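Side-chain contacts in histone-lysine N-methyltransferase, H3 lysine-9 specific SUVH6 (Arabidopsis thaliana, PDB 6A5K), which transfers methyl groups from S-adenosylmethionine to a lysine of histone H3 and probably recognises non-CG DNA methylation through its SRA domain: residues N8-K11 against E12-L16; K40-I44 against D45-S49; V63-L66 against G67-G71; H90-S93 against Q94-I97. The protein carries 1 engineered substitution. All blocks are in the same frame, centred on the assembly; numbering follows the deposited sequence.

How the interactions relate
Interactions 1 and 2 are helical: interaction 1 runs along helix 5-29, and interaction 2 leads from a loop into the first turn of the next helix, 44-54. Interactions 3 and 4 lie within irregular loops of the SRA domain. Interaction 1 is a surface contact, although Val10 is buried; the other three are partly buried. Their chemistry differs: regular backbone bonds and a threonine hydroxyl in 1, a salt bridge at a helix start in 2, apolar contact with a water bridge in 3, and a histidine-to-carbonyl bond in 4. Interaction 1 packs on interaction 3 through Val10 CB against Gly71 O (3.6 Å), and Lys91 of interaction 4 approaches the Val63 carbonyl of interaction 3 in a probable but doubtfully short contact.

Interaction 1: N8-K11 against E12-L16; sequences NKVK and ETLRL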
loop_
_atom_site.group_PDB
_atom_site.type_symbol
_atom_site.label_atom_id
_atom_site.label_comp_id
_atom_site.label_asym_id
_atom_site.label_seq_id
_atom_site.Cartn_x
_atom_site.Cartn_y
_atom_site.Cartn_z
ATOM N N ASN A 8 14.334 -2.298 2.208
ATOM C CA ASN A 8 13.992 -0.887 2.338
ATOM C C ASN A 8 14.300 -0.112 1.055
ATOM O O ASN A 8 13.509 0.724 0.634
ATOM C CB ASN A 8 14.722 -0.261 3.525
ATOM C CG ASN A 8 13.919 -0.345 4.813
ATOM O OD1 ASN A 8 12.943 -1.103 4.920
ATOM N ND2 ASN A 8 14.333 0.432 5.804
ATOM N N LYS A 9 15.439 -0.402 0.428
ATOM C CA LYS A 9 15.802 0.245 -0.838
ATOM C C LYS A 9 14.738 0.005 -1.916
ATOM O O LYS A 9 14.329 0.933 -2.621
ATOM C CB LYS A 9 17.162 -0.252 -1.338
ATOM C CG LYS A 9 18.353 0.198 -0.515
ATOM C CD LYS A 9 19.658 -0.336 -1.102
ATOM C CE LYS A 9 20.824 -0.160 -0.135
ATOM N NZ LYS A 9 21.761 0.928 -0.549
ATOM N N VAL A 10 14.290 -1.240 -2.040
ATOM C CA VAL A 10 13.260 -1.582 -3.015
ATOM C C VAL A 10 11.952 -0.832 -2.727
ATOM O O VAL A 10 11.372 -0.180 -3.620
ATOM C CB VAL A 10 13.001 -3.098 -3.031
ATOM C CG1 VAL A 10 11.729 -3.433 -3.821
ATOM C CG2 VAL A 10 14.215 -3.838 -3.611
ATOM N N LYS A 11 11.503 -0.895 -1.473
ATOM C CA LYS A 11 10.230 -0.261 -1.133
ATOM C C LYS A 11 10.287 1.255 -1.328
ATOM O O LYS A 11 9.359 1.851 -1.873
ATOM C CB LYS A 11 9.812 -0.607 0.306
ATOM C CG LYS A 11 9.445 -2.085 0.479
ATOM C CD LYS A 11 8.569 -2.328 1.710
ATOM C CE LYS A 11 9.323 -2.089 3.006
ATOM N NZ LYS A 11 8.547 -2.566 4.193
ATOM N N GLU A 12 11.382 1.874 -0.904
ATOM C CA GLU A 12 11.530 3.318 -1.053
ATOM C C GLU A 12 11.664 3.739 -2.515
ATOM O O GLU A 12 11.246 4.838 -2.891
ATOM C CB GLU A 12 12.732 3.814 -0.254
ATOM C CG GLU A 12 12.512 3.726 1.255
ATOM C CD GLU A 12 13.761 4.048 2.044
ATOM O OE1 GLU A 12 14.765 4.450 1.425
ATOM O OE2 GLU A 12 13.740 3.896 3.283
ATOM N N THR A 13 12.244 2.876 -3.342
ATOM C CA THR A 13 12.363 3.193 -4.767
ATOM C C THR A 13 10.981 3.187 -5.412
ATOM O O THR A 13 10.647 4.087 -6.196
ATOM C CB THR A 13 13.309 2.203 -5.491
ATOM O OG1 THR A 13 14.614 2.283 -4.903
ATOM C CG2 THR A 13 13.418 2.536 -6.980
ATOM N N LEU A 14 10.168 2.187 -5.071
ATOM C CA LEU A 14 8.801 2.143 -5.594
ATOM C C LEU A 14 7.962 3.311 -5.066
ATOM O O LEU A 14 7.123 3.867 -5.783
ATOM C CB LEU A 14 8.122 0.815 -5.247
ATOM C CG LEU A 14 8.726 -0.459 -5.845
ATOM C CD1 LEU A 14 7.944 -1.695 -5.377
ATOM C CD2 LEU A 14 8.748 -0.375 -7.349
ATOM N N ARG A 15 8.200 3.674 -3.809
ATOM C CA ARG A 15 7.483 4.774 -3.167
ATOM C C ARG A 15 7.820 6.095 -3.870
ATOM O O ARG A 15 6.933 6.909 -4.172
ATOM C CB ARG A 15 7.837 4.817 -1.670
ATOM C CG ARG A 15 6.886 5.602 -0.797
ATOM C CD ARG A 15 7.206 5.385 0.686
ATOM N NE ARG A 15 7.024 3.993 1.090
ATOM C CZ ARG A 15 7.831 3.350 1.929
ATOM N NH1 ARG A 15 8.880 3.970 2.450
ATOM N NH2 ARG A 15 7.591 2.088 2.254
ATOM N N LEU A 16 9.106 6.293 -4.148
ATOM C CA LEU A 16 9.574 7.456 -4.892
ATOM C C LEU A 16 8.934 7.506 -6.283
ATOM O O LEU A 16 8.421 8.545 -6.714
ATOM C CB LEU A 16 11.099 7.429 -5.009
ATOM C CG LEU A 16 11.771 8.642 -5.649
ATOM C CD1 LEU A 16 11.637 9.871 -4.742
ATOM C CD2 LEU A 16 13.236 8.337 -5.963
#
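Thr13 holds the carbonyl of Lys9 with two donors: its hydroxyl OG1 lies 2.7 Å from Lys9 O, and its backbone N reaches the same oxygen from the opposite face of the carbonyl plane. A chi1 of -60° sets OG1 beside the threonine's own N, from where it reaches back over the preceding turn. The amide bond is bent (144°) and, at 2.9 Å from Thr13 N to Lys9 O, longer than the hydroxyl's. A valine here would probably leave Lys9 O with that bent bond but without its hydroxyl partner. One residue further on, Val10 CG1 meets Leu14 CD1 at 4.4 Å, and both side chains lean on Leu87 of helix 81-87. On another flank the Arg15 chain bends at chi3, bringing NH2 within 4.0 Å of Lys11 CB and one guanidinium face, off-centre, under Lys11 O. Lys11 NZ and Arg15 NH2, like charges, stay 5.1 Å apart. Outside partners fix both ends: Ser458 binds Lys11 NZ and Asn8 OD1, while Arg15 NH2 forms a salt bridge with Asp484 and its NE bonds to Gln483 O. This is i to i+4 alpha-helical packing, in a long helix held between the SRA domain on one flank and SET-domain residues on another.

Interaction 2: K40-I44 against D45-S49; sequences KGLRI and DFEAS
Arg43 and Asp45 form a salt bridge across the start of helix 44-54, with Arg43 NH2 2.6 Å from Asp45 OD2. Their planes are turned 54° apart, so this is no flat two-pronged pairing: the carboxylate meets the guanidinium aslant, and OD1 stands 3.4 Å from Arg43 NE. Asp45 CG sits between its own backbone N and carbonyl carbon (chi1 56°), while the arginine chain bends at chi2 and chi3 to bring its guanidinium to the acid. Replacing Asp45 by alanine would probably leave the Arg43 guanidinium without this anion and free to swing into solvent. A second salt bridge ties Glu47 OE2 to its main partner, Arg37.

Backbone hydrogen bonds open the helix. Arg43, at the N-cap, accepts from Glu47 N at 3.0 Å almost in line with its C=O, and Ile44 O takes Ala48 N in the next step. Ser49 OG adds a 2.7 Å bond to Asp45 O, which also receives Ser49 N from the opposite face of the carbonyl plane. A water accepts from Arg43 N and lies close to Glu47 OE2, though that second distance is doubtfully short.

Packing is slight. Leu42 crosses Glu47 at about a right angle in a methyl-to-carboxylate contact, its CD1 3.3 Å from OE2; between carbons, Arg43 CB rests on Phe46 CB at 3.7 Å.

The acid of Asp45, a buried residue, is thus balanced by an exposed arginine, and its place in the first helical turn probably lets the helix dipole stabilise its negative charge further.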
loop_
_atom_site.group_PDB
_atom_site.type_symbol
_atom_site.label_atom_id
_atom_site.label_comp_id
_atom_site.label_asym_id
_atom_site.label_seq_id
_atom_site.Cartn_x
_atom_site.Cartn_y
_atom_site.Cartn_z
ATOM N N LYS A 40 -4.387 13.379 -24.316
ATOM C CA LYS A 40 -3.347 13.261 -25.338
ATOM C C LYS A 40 -2.646 11.904 -25.291
ATOM O O LYS A 40 -2.061 11.452 -26.278
ATOM C CB LYS A 40 -2.330 14.400 -25.177
ATOM C CG LYS A 40 -0.880 14.059 -25.525
ATOM C CD LYS A 40 -0.114 15.275 -26.026
ATOM C CE LYS A 40 -0.560 15.667 -27.428
ATOM N NZ LYS A 40 -0.259 14.598 -28.422
ATOM N N GLY A 41 -2.747 11.234 -24.153
ATOM C CA GLY A 41 -2.004 10.013 -23.947
ATOM C C GLY A 41 -0.769 10.380 -23.161
ATOM O O GLY A 41 0.345 9.971 -23.493
ATOM N N LEU A 42 -0.970 11.197 -22.135
ATOM C CA LEU A 42 0.068 11.439 -21.154
ATOM C C LEU A 42 0.394 10.094 -20.520
ATOM O O LEU A 42 -0.496 9.274 -20.289
ATOM C CB LEU A 42 -0.393 12.456 -20.107
ATOM C CG LEU A 42 0.248 12.450 -18.715
ATOM C CD1 LEU A 42 1.709 12.851 -18.799
ATOM C CD2 LEU A 42 -0.506 13.378 -17.782
ATOM N N ARG A 43 1.674 9.848 -20.278
ATOM C CA ARG A 43 2.099 8.594 -19.674
ATOM C C ARG A 43 2.912 8.868 -18.419
ATOM O O ARG A 43 4.133 8.964 -18.483
ATOM C CB ARG A 43 2.918 7.775 -20.669
ATOM C CG ARG A 43 2.114 7.216 -21.823
ATOM C CD ARG A 43 2.551 5.793 -22.128
ATOM N NE ARG A 43 2.237 4.897 -21.017
ATOM C CZ ARG A 43 2.701 3.657 -20.901
ATOM N NH1 ARG A 43 3.508 3.158 -21.827
ATOM N NH2 ARG A 43 2.358 2.916 -19.856
ATOM N N ILE A 44 2.236 8.994 -17.280
ATOM C CA ILE A 44 2.925 9.395 -16.063
ATOM C C ILE A 44 3.946 8.346 -15.625
ATOM O O ILE A 44 4.968 8.691 -15.042
ATOM C CB ILE A 44 1.937 9.693 -14.898
ATOM C CG1 ILE A 44 1.202 8.431 -14.448
ATOM C CG2 ILE A 44 0.952 10.797 -15.296
ATOM C CD1 ILE A 44 0.169 8.686 -13.353
ATOM N N ASP A 45 3.685 7.078 -15.925
ATOM C CA ASP A 45 4.630 6.021 -15.558
ATOM C C ASP A 45 5.903 6.124 -16.397
ATOM O O ASP A 45 7.011 5.950 -15.892
ATOM C CB ASP A 45 3.994 4.631 -15.710
ATOM C CG ASP A 45 3.448 4.375 -17.106
ATOM O OD1 ASP A 45 2.913 5.318 -17.729
ATOM O OD2 ASP A 45 3.551 3.220 -17.577
ATOM N N PHE A 46 5.736 6.424 -17.681
ATOM C CA PHE A 46 6.868 6.604 -18.579
ATOM C C PHE A 46 7.723 7.808 -18.162
ATOM O O PHE A 46 8.956 7.721 -18.097
ATOM C CB PHE A 46 6.375 6.776 -20.012
ATOM C CG PHE A 46 7.453 6.657 -21.044
ATOM C CD1 PHE A 46 7.719 5.440 -21.644
ATOM C CD2 PHE A 46 8.196 7.766 -21.425
ATOM C CE1 PHE A 46 8.709 5.325 -22.604
ATOM C CE2 PHE A 46 9.189 7.659 -22.382
ATOM C CZ PHE A 46 9.444 6.439 -22.974
ATOM N N GLU A 47 7.061 8.926 -17.875
ATOM C CA GLU A 47 7.754 10.151 -17.481
ATOM C C GLU A 47 8.479 9.989 -16.147
ATOM O O GLU A 47 9.640 10.414 -16.002
ATOM C CB GLU A 47 6.769 11.324 -17.422
ATOM C CG GLU A 47 6.146 11.655 -18.771
ATOM C CD GLU A 47 5.371 12.960 -18.771
ATOM O OE1 GLU A 47 5.309 13.631 -17.718
ATOM O OE2 GLU A 47 4.826 13.319 -19.838
ATOM N N ALA A 48 7.801 9.361 -15.185
ATOM C CA ALA A 48 8.399 9.080 -13.889
ATOM C C ALA A 48 9.604 8.165 -14.040
ATOM O O ALA A 48 10.636 8.369 -13.389
ATOM C CB ALA A 48 7.369 8.451 -12.938
ATOM N N SER A 49 9.464 7.154 -14.896
ATOM C CA SER A 49 10.563 6.231 -15.164
ATOM C C SER A 49 11.767 6.978 -15.715
ATOM O O SER A 49 12.896 6.727 -15.301
ATOM C CB SER A 49 10.139 5.128 -16.147
ATOM O OG SER A 49 9.130 4.299 -15.594
HETATM O O HOH W 1 4.121 11.574 -21.340
#

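Interaction 3: V63-L66 against G67-G71; sequences VHIL and GEVPG
Between Ile65 and Val69 the backbone runs extended, kinks at Gly67 (phi 97°, psi -144°) and runs extended again, bringing the two side chains onto one another. This bend belongs to the loop of the SRA domain between helix 44-54 and strand 77-78. A CB at position 67 would press against Leu66 O, so the kink calls for glycine. Inside the bend Ile65 carries the contact. Its CG1 branch lies anti to the carbonyl carbon (chi1 -59°) and continues extended, so that CD1 reaches Val69 CG2 at 4.2 Å, the two side chains crossing at about a right angle. The other branch, CG2, comes to 3.8 Å from Glu68 O. Both residues also touch Asn60. Leu66 turns out of the bend instead, its CG anti to the backbone N, and packs on Met100 and Tyr102 of strand 97-102. No direct hydrogen bond joins 63-66 to 67-71; the polar atoms use intermediaries. Arg172 NH1 donates to both Ile65 O and Gly67 O, clasping the kink from one partner. Where Leu66 O and Glu68 O point to a common spot, one water donates to both, 3.0 Å from Leu66 O and 2.8 Å from Glu68 O.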
loop_
_atom_site.group_PDB
_atom_site.type_symbol
_atom_site.label_atom_id
_atom_site.label_comp_id
_atom_site.label_asym_id
_atom_site.label_seq_id
_atom_site.Cartn_x
_atom_site.Cartn_y
_atom_site.Cartn_z
ATOM N N VAL A 63 22.198 -5.164 -15.685
ATOM C CA VAL A 63 22.414 -6.593 -15.444
ATOM C C VAL A 63 21.123 -7.405 -15.371
ATOM O O VAL A 63 20.083 -6.908 -14.939
ATOM C CB VAL A 63 23.204 -6.843 -14.137
ATOM C CG1 VAL A 63 24.586 -6.189 -14.199
ATOM C CG2 VAL A 63 22.428 -6.344 -12.933
ATOM N N HIS A 64 21.210 -8.663 -15.801
ATOM C CA HIS A 64 20.130 -9.635 -15.637
ATOM C C HIS A 64 20.417 -10.497 -14.417
ATOM O O HIS A 64 21.574 -10.810 -14.132
ATOM C CB HIS A 64 19.987 -10.525 -16.880
ATOM C CG HIS A 64 19.123 -9.940 -17.955
ATOM N ND1 HIS A 64 19.582 -9.015 -18.862
ATOM C CD2 HIS A 64 17.822 -10.167 -18.270
ATOM C CE1 HIS A 64 18.602 -8.686 -19.691
ATOM N NE2 HIS A 64 17.528 -9.373 -19.351
ATOM N N ILE A 65 19.367 -10.882 -13.701
ATOM C CA ILE A 65 19.503 -11.730 -12.519
ATOM C C ILE A 65 18.774 -13.067 -12.678
ATOM O O ILE A 65 17.604 -13.099 -13.059
ATOM C CB ILE A 65 18.952 -11.019 -11.264
ATOM C CG1 ILE A 65 19.702 -9.705 -11.025
ATOM C CG2 ILE A 65 19.056 -11.929 -10.045
ATOM C CD1 ILE A 65 19.096 -8.841 -9.947
ATOM N N LEU A 66 19.461 -14.167 -12.376
ATOM C CA LEU A 66 18.814 -15.476 -12.342
ATOM C C LEU A 66 18.433 -15.851 -10.915
ATOM O O LEU A 66 19.292 -15.918 -10.034
ATOM C CB LEU A 66 19.723 -16.548 -12.945
ATOM C CG LEU A 66 19.065 -17.860 -13.387
ATOM C CD1 LEU A 66 17.976 -17.614 -14.423
ATOM C CD2 LEU A 66 20.116 -18.825 -13.931
ATOM N N GLY A 67 17.144 -16.089 -10.688
ATOM C CA GLY A 67 16.665 -16.500 -9.382
ATOM C C GLY A 67 16.135 -15.349 -8.543
ATOM O O GLY A 67 15.515 -14.421 -9.071
ATOM N N GLU A 68 16.373 -15.414 -7.234
ATOM C CA GLU A 68 15.883 -14.396 -6.301
ATOM C C GLU A 68 16.532 -13.032 -6.512
ATOM O O GLU A 68 17.745 -12.925 -6.671
ATOM C CB GLU A 68 16.110 -14.828 -4.846
ATOM C CG GLU A 68 15.332 -16.057 -4.381
ATOM C CD GLU A 68 16.043 -17.365 -4.681
ATOM O OE1 GLU A 68 17.085 -17.343 -5.371
ATOM O OE2 GLU A 68 15.567 -18.420 -4.203
ATOM N N VAL A 69 15.708 -11.990 -6.491
ATOM C CA VAL A 69 16.183 -10.616 -6.565
ATOM C C VAL A 69 16.189 -10.020 -5.162
ATOM O O VAL A 69 15.154 -10.001 -4.500
ATOM C CB VAL A 69 15.296 -9.764 -7.488
ATOM C CG1 VAL A 69 15.714 -8.299 -7.443
ATOM C CG2 VAL A 69 15.332 -10.307 -8.911
ATOM N N PRO A 70 17.354 -9.535 -4.700
ATOM C CA PRO A 70 17.463 -9.028 -3.325
ATOM C C PRO A 70 16.420 -7.950 -3.010
ATOM O O PRO A 70 16.250 -7.000 -3.776
ATOM C CB PRO A 70 18.884 -8.450 -3.276
ATOM C CG PRO A 70 19.628 -9.219 -4.329
ATOM C CD PRO A 70 18.633 -9.439 -5.427
ATOM N N GLY A 71 15.702 -8.119 -1.907
ATOM C CA GLY A 71 14.741 -7.115 -1.485
ATOM C C GLY A 71 13.376 -7.222 -2.148
ATOM O O GLY A 71 12.480 -6.433 -1.856
HETATM O O HOH W 2 19.785 -14.675 -7.325
#

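Interaction 4: H90-S93 against Q94-I97; sequences HKPS and QAGI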
loop_
_atom_site.group_PDB
_atom_site.type_symbol
_atom_site.label_atom_id
_atom_site.label_comp_id
_atom_site.label_asym_id
_atom_site.label_seq_id
_atom_site.Cartn_x
_atom_site.Cartn_y
_atom_site.Cartn_z
ATOM N N HIS A 90 12.163 -7.600 -14.290
ATOM C CA HIS A 90 11.739 -7.973 -15.633
ATOM C C HIS A 90 12.019 -6.764 -16.507
ATOM O O HIS A 90 11.443 -5.699 -16.291
ATOM C CB HIS A 90 10.254 -8.357 -15.650
ATOM C CG HIS A 90 9.770 -8.892 -16.963
ATOM N ND1 HIS A 90 9.964 -10.203 -17.349
ATOM C CD2 HIS A 90 9.067 -8.308 -17.962
ATOM C CE1 HIS A 90 9.411 -10.398 -18.532
ATOM N NE2 HIS A 90 8.866 -9.263 -18.932
ATOM N N LYS A 91 12.924 -6.914 -17.467
ATOM C CA LYS A 91 13.431 -5.760 -18.208
ATOM C C LYS A 91 12.541 -5.284 -19.368
ATOM O O LYS A 91 12.348 -4.079 -19.517
ATOM C CB LYS A 91 14.842 -6.053 -18.725
ATOM C CG LYS A 91 15.870 -6.254 -17.616
ATOM C CD LYS A 91 16.262 -4.927 -16.989
ATOM C CE LYS A 91 17.162 -5.121 -15.774
ATOM N NZ LYS A 91 18.316 -6.014 -16.077
ATOM N N PRO A 92 11.995 -6.208 -20.190
ATOM C CA PRO A 92 11.179 -5.720 -21.311
ATOM C C PRO A 92 9.958 -4.924 -20.860
ATOM O O PRO A 92 9.264 -5.322 -19.920
ATOM C CB PRO A 92 10.743 -7.009 -22.018
ATOM C CG PRO A 92 11.783 -8.011 -21.659
ATOM C CD PRO A 92 12.159 -7.673 -20.245
ATOM N N SER A 93 9.702 -3.807 -21.532
ATOM C CA SER A 93 8.578 -2.951 -21.172
ATOM C C SER A 93 7.250 -3.572 -21.588
ATOM O O SER A 93 6.208 -3.263 -21.018
ATOM C CB SER A 93 8.732 -1.569 -21.812
ATOM O OG SER A 93 8.543 -1.639 -23.214
ATOM N N GLN A 94 7.293 -4.454 -22.583
ATOM C CA GLN A 94 6.070 -5.026 -23.136
ATOM C C GLN A 94 6.122 -6.548 -23.297
ATOM O O GLN A 94 5.125 -7.232 -23.054
ATOM C CB GLN A 94 5.754 -4.371 -24.487
ATOM C CG GLN A 94 5.615 -2.855 -24.412
ATOM C CD GLN A 94 5.408 -2.208 -25.767
ATOM O OE1 GLN A 94 5.426 -2.879 -26.798
ATOM N NE2 GLN A 94 5.210 -0.892 -25.771
ATOM N N ALA A 95 7.276 -7.073 -23.702
ATOM C CA ALA A 95 7.419 -8.508 -23.957
ATOM C C ALA A 95 7.179 -9.337 -22.696
ATOM O O ALA A 95 7.444 -8.889 -21.576
ATOM C CB ALA A 95 8.793 -8.811 -24.532
ATOM N N GLY A 96 6.666 -10.548 -22.888
ATOM C CA GLY A 96 6.316 -11.415 -21.778
ATOM C C GLY A 96 7.483 -12.204 -21.214
ATOM O O GLY A 96 7.448 -12.611 -20.057
ATOM N N ILE A 97 8.517 -12.426 -22.021
ATOM C CA ILE A 97 9.651 -13.240 -21.588
ATOM C C ILE A 97 10.954 -12.442 -21.537
ATOM O O ILE A 97 11.322 -11.776 -22.498
ATOM C CB ILE A 97 9.871 -14.458 -22.513
ATOM C CG1 ILE A 97 8.597 -15.294 -22.621
ATOM C CG2 ILE A 97 11.020 -15.320 -21.993
ATOM C CD1 ILE A 97 8.656 -16.348 -23.716
HETATM O O HOH W 3 7.022 -6.678 -20.191
#
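His90 CG stands anti to its backbone nitrogen (chi1 -174°), and chi2 of 81° turns the imidazole so that NE2 aims at Ala95 O. The two lie in the SRA-domain loop that leads from helix 81-87 to strand 97-102, at a tight turn where Pro92 CA and Ala95 CA are 5.4 Å apart. The NE2-to-Ala95 O bond, 3.0 Å long, is nearly straight (178°), and the oxygen lies in the plane of the ring. Seen from the acceptor, the donor is tilted out of the carbonyl plane. CE1 beside it comes within 3.3 Å of Gly96 O, at a slant. At the other ring nitrogen, ND1 bonds to Ser110 OG, so partners at both nitrogens fix the imidazole's rotation, while Pro92 CD lies over one face, toward the rim. Pro92 also packs alongside the turn's other limb, its CB 3.7 Å from Ala95 CB. At the exposed corner Ser93 OG rests 3.4 Å from Gln94 CG. The turn lacks a direct bond from Ala95 N to Pro92 O; instead a water at the ring edge donates to both carbonyls, 2.6 Å from Pro92 O and 2.6 Å from Ala95 O.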